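Local atomic coordinates of MaoC-like dehydratase (PDB entry 3KH8), a protein that probably catalyses the reversible hydration of 2-enoyl-CoA thioesters to 3-hydroxyacyl-CoA, as a hot-dog lyase related to MaoC proteins and hydratase 2. Residues V257-L262 with K275-R280; E289-R294 with A314-G319; W296-G299 with V303-Q306. All blocks are in the same frame, centred on the assembly; numbering follows the deposited sequence.

The three contacts belong to the MaoC-like half of the chain and share one curved antiparallel sheet. Contact 1 sets the helix holding 257-262 against strand 274-281. Contact 3 pairs two neighbouring strands of the sheet. Contact 2 spans strands 290-297 and 314-324, with strand 302-309 between them. The centres of contacts 1 and 2 lie about 11 Å apart, as do those of contacts 1 and 3; contacts 2 and 3 are about 14 Å apart. Phe305 of contact 3 meets contact 1, its CZ lying 3.6 Å from Ile277 CD1. Contacts 2 and 3 are joined through Gln306, whose NE2 is 2.9 Å from Asp318 OD1.

Contact 1 (V257-L262 with K275-R280); sequences VASRAL and KSIRVR
Ser259 and Ile277 mark the closest approach of the two backbones, with their CA atoms 8.1 Å apart. Residues 257-262 are a piece of the long helix 251-266. Residues 275-280 are a piece of strand 274-281. No hydrogen bond links the two. The helix keeps its own backbone bonds, such as Leu262 N to Ala258 O at 3.0 Å. The strand bonds to its sheet neighbours, and Lys275 with Ser276 forms a classic beta bulge opposite Val323.

Ile277 carries the strand side of the contact. Its CG1 stands anti to the backbone N (chi1 -177°), and chi2 is extended too. This drives CD1 straight out from the strand to the helix. There the methyl touches two side chains one helical turn apart. Leu262 CD1 meets Ile277 CD1 at 3.7 Å, methyl against methyl, while the two side chains cross obliquely. Ser259 OG sits 3.3 Å from Ile277 CD1, a close van der Waals contact.

The arrangement is that of a hot-dog fold. A long helix lies along the concave face of a curved antiparallel sheet and is wrapped by it. Ile277 faces the helix; Val279, on the same face of the strand, does not touch 257-262 and packs on Phe305. Arg278, on the other face of the strand, forms a salt bridge with Glu321. Phe305, from strand 302-309, also packs against Ala258, Leu262 and Ile277, so the helix and strand share an aromatic neighbour.

The Ser259 hydroxyl is buried but has a polar partner. With chi1 at -62° its OG lies beside the backbone N and bonds to Met255 O, one turn back in the same helix. The polar atom is thus served within the helix, and the methyl of Ile277 merely lies against it.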
loop_
_atom_site.group_PDB
_atom_site.type_symbol
_atom_site.label_atom_id
_atom_site.label_comp_id
_atom_site.label_asym_id
_atom_site.label_seq_id
_atom_site.Cartn_x
_atom_site.Cartn_y
_atom_site.Cartn_z
ATOM N N VAL A 257 0.368 10.429 10.938
ATOM C CA VAL A 257 1.766 10.540 11.364
ATOM C C VAL A 257 1.855 11.060 12.806
ATOM O O VAL A 257 2.594 10.501 13.625
ATOM C CB VAL A 257 2.603 11.403 10.379
ATOM C CG1 VAL A 257 3.995 11.692 10.929
ATOM C CG2 VAL A 257 2.719 10.695 9.029
ATOM N N ALA A 258 1.091 12.108 13.116
ATOM C CA ALA A 258 1.025 12.613 14.498
ATOM C C ALA A 258 0.477 11.548 15.458
ATOM O O ALA A 258 1.015 11.351 16.554
ATOM C CB ALA A 258 0.196 13.886 14.567
ATOM N N SER A 259 -0.576 10.848 15.029
ATOM C CA SER A 259 -1.184 9.781 15.827
ATOM C C SER A 259 -0.203 8.652 16.151
ATOM O O SER A 259 -0.245 8.095 17.247
ATOM C CB SER A 259 -2.428 9.217 15.137
ATOM O OG SER A 259 -3.418 10.218 14.986
ATOM N N ARG A 260 0.664 8.322 15.192
ATOM C CA ARG A 260 1.710 7.320 15.388
ATOM C C ARG A 260 2.661 7.729 16.509
ATOM O O ARG A 260 3.020 6.906 17.352
ATOM C CB ARG A 260 2.510 7.107 14.102
ATOM C CG ARG A 260 1.790 6.319 13.006
ATOM C CD ARG A 260 2.607 6.325 11.717
ATOM N NE ARG A 260 4.009 6.011 11.981
ATOM C CZ ARG A 260 5.039 6.504 11.304
ATOM N NH1 ARG A 260 4.847 7.343 10.291
ATOM N NH2 ARG A 260 6.268 6.158 11.650
ATOM N N ALA A 261 3.066 8.999 16.508
ATOM C CA ALA A 261 3.952 9.524 17.545
ATOM C C ALA A 261 3.276 9.471 18.914
ATOM O O ALA A 261 3.896 9.073 19.902
ATOM C CB ALA A 261 4.381 10.947 17.211
ATOM N N LEU A 262 2.000 9.853 18.955
ATOM C CA LEU A 262 1.222 9.848 20.198
ATOM C C LEU A 262 1.026 8.440 20.759
ATOM O O LEU A 262 1.180 8.223 21.964
ATOM C CB LEU A 262 -0.125 10.555 19.999
ATOM C CG LEU A 262 -0.043 12.060 19.720
ATOM C CD1 LEU A 262 -1.298 12.536 18.988
ATOM C CD2 LEU A 262 0.183 12.852 21.012
ATOM N N LYS A 275 -7.866 6.941 23.089
ATOM C CA LYS A 275 -9.277 7.278 23.318
ATOM C C LYS A 275 -9.874 8.321 22.376
ATOM O O LYS A 275 -10.930 8.090 21.779
ATOM C CB LYS A 275 -9.525 7.653 24.788
ATOM C CG LYS A 275 -9.390 6.483 25.753
ATOM C CD LYS A 275 -10.436 5.410 25.456
ATOM C CE LYS A 275 -10.180 4.148 26.247
ATOM N NZ LYS A 275 -11.000 3.004 25.745
ATOM N N SER A 276 -9.220 9.469 22.250
ATOM C CA SER A 276 -9.705 10.499 21.337
ATOM C C SER A 276 -8.587 11.393 20.835
ATOM O O SER A 276 -7.525 11.492 21.450
ATOM C CB SER A 276 -10.817 11.345 21.977
ATOM O OG SER A 276 -10.315 12.114 23.053
ATOM N N ILE A 277 -8.849 12.038 19.707
ATOM C CA ILE A 277 -7.905 12.940 19.076
ATOM C C ILE A 277 -8.683 13.956 18.242
ATOM O O ILE A 277 -9.607 13.593 17.510
ATOM C CB ILE A 277 -6.843 12.160 18.226
ATOM C CG1 ILE A 277 -5.801 13.113 17.625
ATOM C CG2 ILE A 277 -7.518 11.263 17.164
ATOM C CD1 ILE A 277 -4.519 12.428 17.168
ATOM N N ARG A 278 -8.334 15.232 18.395
ATOM C CA ARG A 278 -8.893 16.288 17.552
ATOM C C ARG A 278 -7.818 17.289 17.144
ATOM O O ARG A 278 -6.902 17.583 17.918
ATOM C CB ARG A 278 -10.077 16.984 18.232
ATOM C CG ARG A 278 -9.762 17.665 19.565
ATOM C CD ARG A 278 -11.002 18.374 20.077
ATOM N NE ARG A 278 -10.827 18.940 21.413
ATOM C CZ ARG A 278 -10.981 20.228 21.712
ATOM N NH1 ARG A 278 -11.314 21.107 20.769
ATOM N NH2 ARG A 278 -10.811 20.637 22.961
ATOM N N VAL A 279 -7.925 17.798 15.921
ATOM C CA VAL A 279 -6.896 18.657 15.351
ATOM C C VAL A 279 -7.543 19.684 14.437
ATOM O O VAL A 279 -8.718 19.550 14.066
ATOM C CB VAL A 279 -5.860 17.846 14.502
ATOM C CG1 VAL A 279 -5.178 16.756 15.329
ATOM C CG2 VAL A 279 -6.506 17.249 13.240
ATOM N N ARG A 280 -6.776 20.706 14.076
ATOM C CA ARG A 280 -7.112 21.488 12.897
ATOM C C ARG A 280 -5.955 21.467 11.912
ATOM O O ARG A 280 -4.793 21.350 12.307
ATOM C CB ARG A 280 -7.554 22.918 13.245
ATOM C CG ARG A 280 -6.448 23.860 13.655
ATOM C CD ARG A 280 -7.006 25.247 13.997
ATOM N NE ARG A 280 -6.065 25.979 14.838
ATOM C CZ ARG A 280 -6.068 25.957 16.167
ATOM N NH1 ARG A 280 -6.980 25.257 16.831
ATOM N NH2 ARG A 280 -5.160 26.649 16.836
#

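Contact 2 (E289-R294 with A314-G319); sequences ETIQTR and AVIVDG
Ile291 and Ile316 meet at about a right angle, and the methyl CD1 of Ile316 makes the contact. It lies 3.9 Å from Ile291 CG1 and 4.0 Å from Ile291 CD1, so it rests against the outer part of that side chain. Ile316 reaches there because CG1 is placed between the backbone N and the carbonyl carbon (chi1 59°), with CD1 extended beyond it. The helix 251-266 closes over this apolar pair: Ser254 touches both isoleucines.

The second meeting is looser. Arg294 stretches its side chain nearly straight, and NH1 comes to 4.3 Å from Val315 CG1. The methyl approaches the guanidinium obliquely. The same NH1 is hydrogen-bonded to Gln306 OE1, which helps to fix the group beside the valine.

The two segments are not paired strands. Strand 302-309 runs between them in the antiparallel sheet of the hot-dog domain, and the closest CA atoms, those of Ile291 and Ile316, are 8.6 Å apart. Side chains therefore bridge over the middle strand. Ile316 and Val317 form a classic beta bulge opposite Ala307, where the chain turns a corner.

Past this bulge, Asp318 OD1 receives the N-H of Gly319 at 2.8 Å. The bond is bent (139° at the hydrogen) and comes from the anti side, 31° out of the carboxylate plane. Gln306 NE2 is a second donor to this oxygen, so two bonds hold it. The other oxygen, OD2, has a long, weak ion pair with Arg280.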
loop_
_atom_site.group_PDB
_atom_site.type_symbol
_atom_site.label_atom_id
_atom_site.label_comp_id
_atom_site.label_asym_id
_atom_site.label_seq_id
_atom_site.Cartn_x
_atom_site.Cartn_y
_atom_site.Cartn_z
ATOM N N GLU A 289 8.465 15.780 2.777
ATOM C CA GLU A 289 8.838 16.624 3.906
ATOM C C GLU A 289 8.832 15.845 5.218
ATOM O O GLU A 289 8.145 14.816 5.343
ATOM C CB GLU A 289 7.924 17.855 3.987
ATOM C CG GLU A 289 8.086 18.802 2.795
ATOM C CD GLU A 289 7.356 20.122 2.968
ATOM O OE1 GLU A 289 6.177 20.126 3.383
ATOM O OE2 GLU A 289 7.973 21.164 2.677
ATOM N N THR A 290 9.610 16.334 6.182
ATOM C CA THR A 290 9.717 15.714 7.498
ATOM C C THR A 290 8.674 16.294 8.450
ATOM O O THR A 290 8.617 17.514 8.654
ATOM C CB THR A 290 11.135 15.894 8.092
ATOM O OG1 THR A 290 12.103 15.383 7.168
ATOM C CG2 THR A 290 11.276 15.158 9.425
ATOM N N ILE A 291 7.854 15.417 9.022
ATOM C CA ILE A 291 6.817 15.832 9.964
ATOM C C ILE A 291 7.280 15.617 11.399
ATOM O O ILE A 291 7.505 14.477 11.824
ATOM C CB ILE A 291 5.473 15.096 9.726
ATOM C CG1 ILE A 291 4.903 15.449 8.344
ATOM C CG2 ILE A 291 4.464 15.437 10.843
ATOM C CD1 ILE A 291 3.648 14.644 7.942
ATOM N N GLN A 292 7.423 16.721 12.131
ATOM C CA GLN A 292 7.777 16.691 13.550
ATOM C C GLN A 292 6.517 16.793 14.392
ATOM O O GLN A 292 5.705 17.699 14.188
ATOM C CB GLN A 292 8.685 17.871 13.914
ATOM C CG GLN A 292 10.034 17.908 13.216
ATOM C CD GLN A 292 10.742 19.245 13.405
ATOM O OE1 GLN A 292 10.163 20.308 13.178
ATOM N NE2 GLN A 292 12.001 19.193 13.813
ATOM N N THR A 293 6.361 15.884 15.347
ATOM C CA THR A 293 5.250 15.966 16.287
ATOM C C THR A 293 5.751 16.481 17.644
ATOM O O THR A 293 6.584 15.838 18.295
ATOM C CB THR A 293 4.499 14.612 16.423
ATOM O OG1 THR A 293 4.052 14.181 15.130
ATOM C CG2 THR A 293 3.289 14.747 17.335
ATOM N N ARG A 294 5.256 17.654 18.041
ATOM C CA ARG A 294 5.586 18.261 19.338
ATOM C C ARG A 294 4.510 17.888 20.344
ATOM O O ARG A 294 3.331 18.122 20.095
ATOM C CB ARG A 294 5.624 19.787 19.235
ATOM C CG ARG A 294 6.535 20.358 18.174
ATOM C CD ARG A 294 6.259 21.847 18.014
ATOM N NE ARG A 294 7.291 22.501 17.217
ATOM C CZ ARG A 294 7.179 23.719 16.692
ATOM N NH1 ARG A 294 6.067 24.425 16.861
ATOM N NH2 ARG A 294 8.177 24.223 15.984
ATOM N N ALA A 314 6.883 25.159 9.407
ATOM C CA ALA A 314 5.462 25.477 9.286
ATOM C C ALA A 314 4.596 24.465 10.027
ATOM O O ALA A 314 4.721 23.256 9.818
ATOM C CB ALA A 314 5.057 25.545 7.823
ATOM N N VAL A 315 3.720 24.961 10.892
ATOM C CA VAL A 315 2.767 24.090 11.577
ATOM C C VAL A 315 1.701 23.626 10.576
ATOM O O VAL A 315 1.069 24.449 9.911
ATOM C CB VAL A 315 2.118 24.774 12.809
ATOM C CG1 VAL A 315 3.191 25.290 13.784
ATOM C CG2 VAL A 315 1.201 25.897 12.393
ATOM N N ILE A 316 1.531 22.311 10.447
ATOM C CA ILE A 316 0.552 21.752 9.506
ATOM C C ILE A 316 -0.679 21.188 10.216
ATOM O O ILE A 316 -1.773 21.162 9.657
ATOM C CB ILE A 316 1.179 20.686 8.563
ATOM C CG1 ILE A 316 1.794 19.523 9.361
ATOM C CG2 ILE A 316 2.208 21.343 7.640
ATOM C CD1 ILE A 316 2.178 18.299 8.524
ATOM N N VAL A 317 -0.476 20.730 11.447
ATOM C CA VAL A 317 -1.549 20.237 12.298
ATOM C C VAL A 317 -1.438 21.008 13.613
ATOM O O VAL A 317 -0.419 20.929 14.305
ATOM C CB VAL A 317 -1.415 18.718 12.549
ATOM C CG1 VAL A 317 -2.530 18.222 13.433
ATOM C CG2 VAL A 317 -1.396 17.940 11.226
ATOM N N ASP A 318 -2.482 21.762 13.941
ATOM C CA ASP A 318 -2.455 22.665 15.090
ATOM C C ASP A 318 -3.604 22.351 16.041
ATOM O O ASP A 318 -4.544 21.631 15.675
ATOM C CB ASP A 318 -2.544 24.118 14.606
ATOM C CG ASP A 318 -1.831 25.108 15.530
ATOM O OD1 ASP A 318 -1.476 24.767 16.681
ATOM O OD2 ASP A 318 -1.629 26.255 15.087
ATOM N N GLY A 319 -3.511 22.880 17.262
ATOM C CA GLY A 319 -4.559 22.725 18.271
ATOM C C GLY A 319 -4.890 21.277 18.592
ATOM O O GLY A 319 -6.049 20.934 18.825
#

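Contact 3 (W296-G299 with V303-Q306); sequences WQEG and VLFQ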
loop_
_atom_site.group_PDB
_atom_site.type_symbol
_atom_site.label_atom_id
_atom_site.label_comp_id
_atom_site.label_asym_id
_atom_site.label_seq_id
_atom_site.Cartn_x
_atom_site.Cartn_y
_atom_site.Cartn_z
ATOM N N TRP A 296 2.980 17.879 24.416
ATOM C CA TRP A 296 2.944 18.456 25.758
ATOM C C TRP A 296 2.040 17.614 26.660
ATOM O O TRP A 296 0.828 17.532 26.438
ATOM C CB TRP A 296 2.409 19.891 25.720
ATOM C CG TRP A 296 3.310 20.926 25.091
ATOM C CD1 TRP A 296 4.212 21.730 25.738
ATOM C CD2 TRP A 296 3.362 21.301 23.706
ATOM N NE1 TRP A 296 4.831 22.568 24.840
ATOM C CE2 TRP A 296 4.330 22.327 23.587
ATOM C CE3 TRP A 296 2.693 20.864 22.551
ATOM C CZ2 TRP A 296 4.643 22.927 22.360
ATOM C CZ3 TRP A 296 3.008 21.457 21.329
ATOM C CH2 TRP A 296 3.976 22.477 21.244
ATOM N N GLN A 297 2.645 16.984 27.664
ATOM C CA GLN A 297 1.908 16.251 28.691
ATOM C C GLN A 297 1.194 17.250 29.598
ATOM O O GLN A 297 1.826 18.138 30.174
ATOM C CB GLN A 297 2.874 15.363 29.497
ATOM C CG GLN A 297 2.265 14.647 30.712
ATOM C CD GLN A 297 1.288 13.548 30.335
ATOM O OE1 GLN A 297 0.072 13.717 30.443
ATOM N NE2 GLN A 297 1.814 12.417 29.883
ATOM N N GLU A 298 -0.125 17.119 29.704
ATOM C CA GLU A 298 -0.912 18.005 30.561
ATOM C C GLU A 298 -1.497 17.282 31.775
ATOM O O GLU A 298 -2.201 17.883 32.585
ATOM C CB GLU A 298 -2.006 18.720 29.760
ATOM C CG GLU A 298 -1.470 19.707 28.726
ATOM C CD GLU A 298 -0.801 20.917 29.354
ATOM O OE1 GLU A 298 -1.524 21.828 29.809
ATOM O OE2 GLU A 298 0.446 20.966 29.382
ATOM N N GLY A 299 -1.190 15.995 31.901
ATOM C CA GLY A 299 -1.683 15.185 33.012
ATOM C C GLY A 299 -3.123 14.758 32.813
ATOM O O GLY A 299 -3.801 15.227 31.890
ATOM N N VAL A 303 -2.923 15.007 26.315
ATOM C CA VAL A 303 -1.717 15.493 25.651
ATOM C C VAL A 303 -2.077 16.498 24.568
ATOM O O VAL A 303 -2.912 16.225 23.696
ATOM C CB VAL A 303 -0.882 14.336 25.035
ATOM C CG1 VAL A 303 0.383 14.868 24.351
ATOM C CG2 VAL A 303 -0.517 13.318 26.095
ATOM N N LEU A 304 -1.447 17.665 24.634
ATOM C CA LEU A 304 -1.597 18.660 23.588
ATOM C C LEU A 304 -0.436 18.515 22.613
ATOM O O LEU A 304 0.663 18.101 23.004
ATOM C CB LEU A 304 -1.698 20.075 24.175
ATOM C CG LEU A 304 -2.824 20.299 25.201
ATOM C CD1 LEU A 304 -2.896 21.753 25.636
ATOM C CD2 LEU A 304 -4.197 19.836 24.684
ATOM N N PHE A 305 -0.685 18.812 21.342
ATOM C CA PHE A 305 0.328 18.576 20.318
ATOM C C PHE A 305 0.174 19.407 19.056
ATOM O O PHE A 305 -0.899 19.952 18.775
ATOM C CB PHE A 305 0.410 17.084 19.966
ATOM C CG PHE A 305 -0.778 16.569 19.205
ATOM C CD1 PHE A 305 -1.906 16.116 19.878
ATOM C CD2 PHE A 305 -0.762 16.530 17.812
ATOM C CE1 PHE A 305 -3.004 15.631 19.178
ATOM C CE2 PHE A 305 -1.859 16.053 17.098
ATOM C CZ PHE A 305 -2.978 15.596 17.783
ATOM N N GLN A 306 1.272 19.500 18.313
ATOM C CA GLN A 306 1.294 20.080 16.981
ATOM C C GLN A 306 2.125 19.182 16.079
ATOM O O GLN A 306 3.019 18.478 16.554
ATOM C CB GLN A 306 1.947 21.460 17.002
ATOM C CG GLN A 306 1.220 22.537 17.800
ATOM C CD GLN A 306 1.985 23.846 17.777
ATOM O OE1 GLN A 306 3.170 23.886 18.106
ATOM N NE2 GLN A 306 1.318 24.918 17.366
#
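Trp296 and Leu304 form an antiparallel hydrogen-bonded pair, with Trp296 N bonded to Leu304 O at 2.7 Å and Leu304 N to Trp296 O at 2.9 Å, and Gln297 with Val303 is the non-hydrogen-bonded pair next to it.

The indole of Trp296 lies beside the partner strand and turns its edge to it. CG stands beside the backbone N (chi1 -70°), and chi2 near -93° sets the indole with its edge to the strand. CE3 comes to 3.5 Å from Leu304 O, near the ring plane. Farther along, CH2 meets Gln306 OE1 at 3.5 Å, also at the edge, with the amide and ring planes 62° apart. Both oxygens face C-H groups of the rim, which probably gives a mild electrostatic attraction. The Gln306 amide is held in place by Arg294 and Asp318. At the far side of the indole, NE1 bonds to Arg205 O.

These residues lie towards the turn of a beta hairpin, strands 290-297 and 302-309, in the hot-dog sheet. Trp296 and Leu304 occupy one face of it. Gln297 and Val303 are on the other, against the helix 251-266, where Phe266 touches both.

Near the turn, Glu298 lays its CG against Leu304 CG at 3.8 Å. Its carboxylate forms a salt bridge with Arg205 through OE2. Gln297 OE1 accepts the N-H of Gly299 on a lone pair, in the carbonyl plane, at 3.0 Å. Val303 CG1 comes to 3.4 Å from Trp296 O, a close contact on the face that carries Gln297 and Val303. The same oxygen takes a CA-H...O contact from Val303 CA, in addition to its bond from Leu304 N.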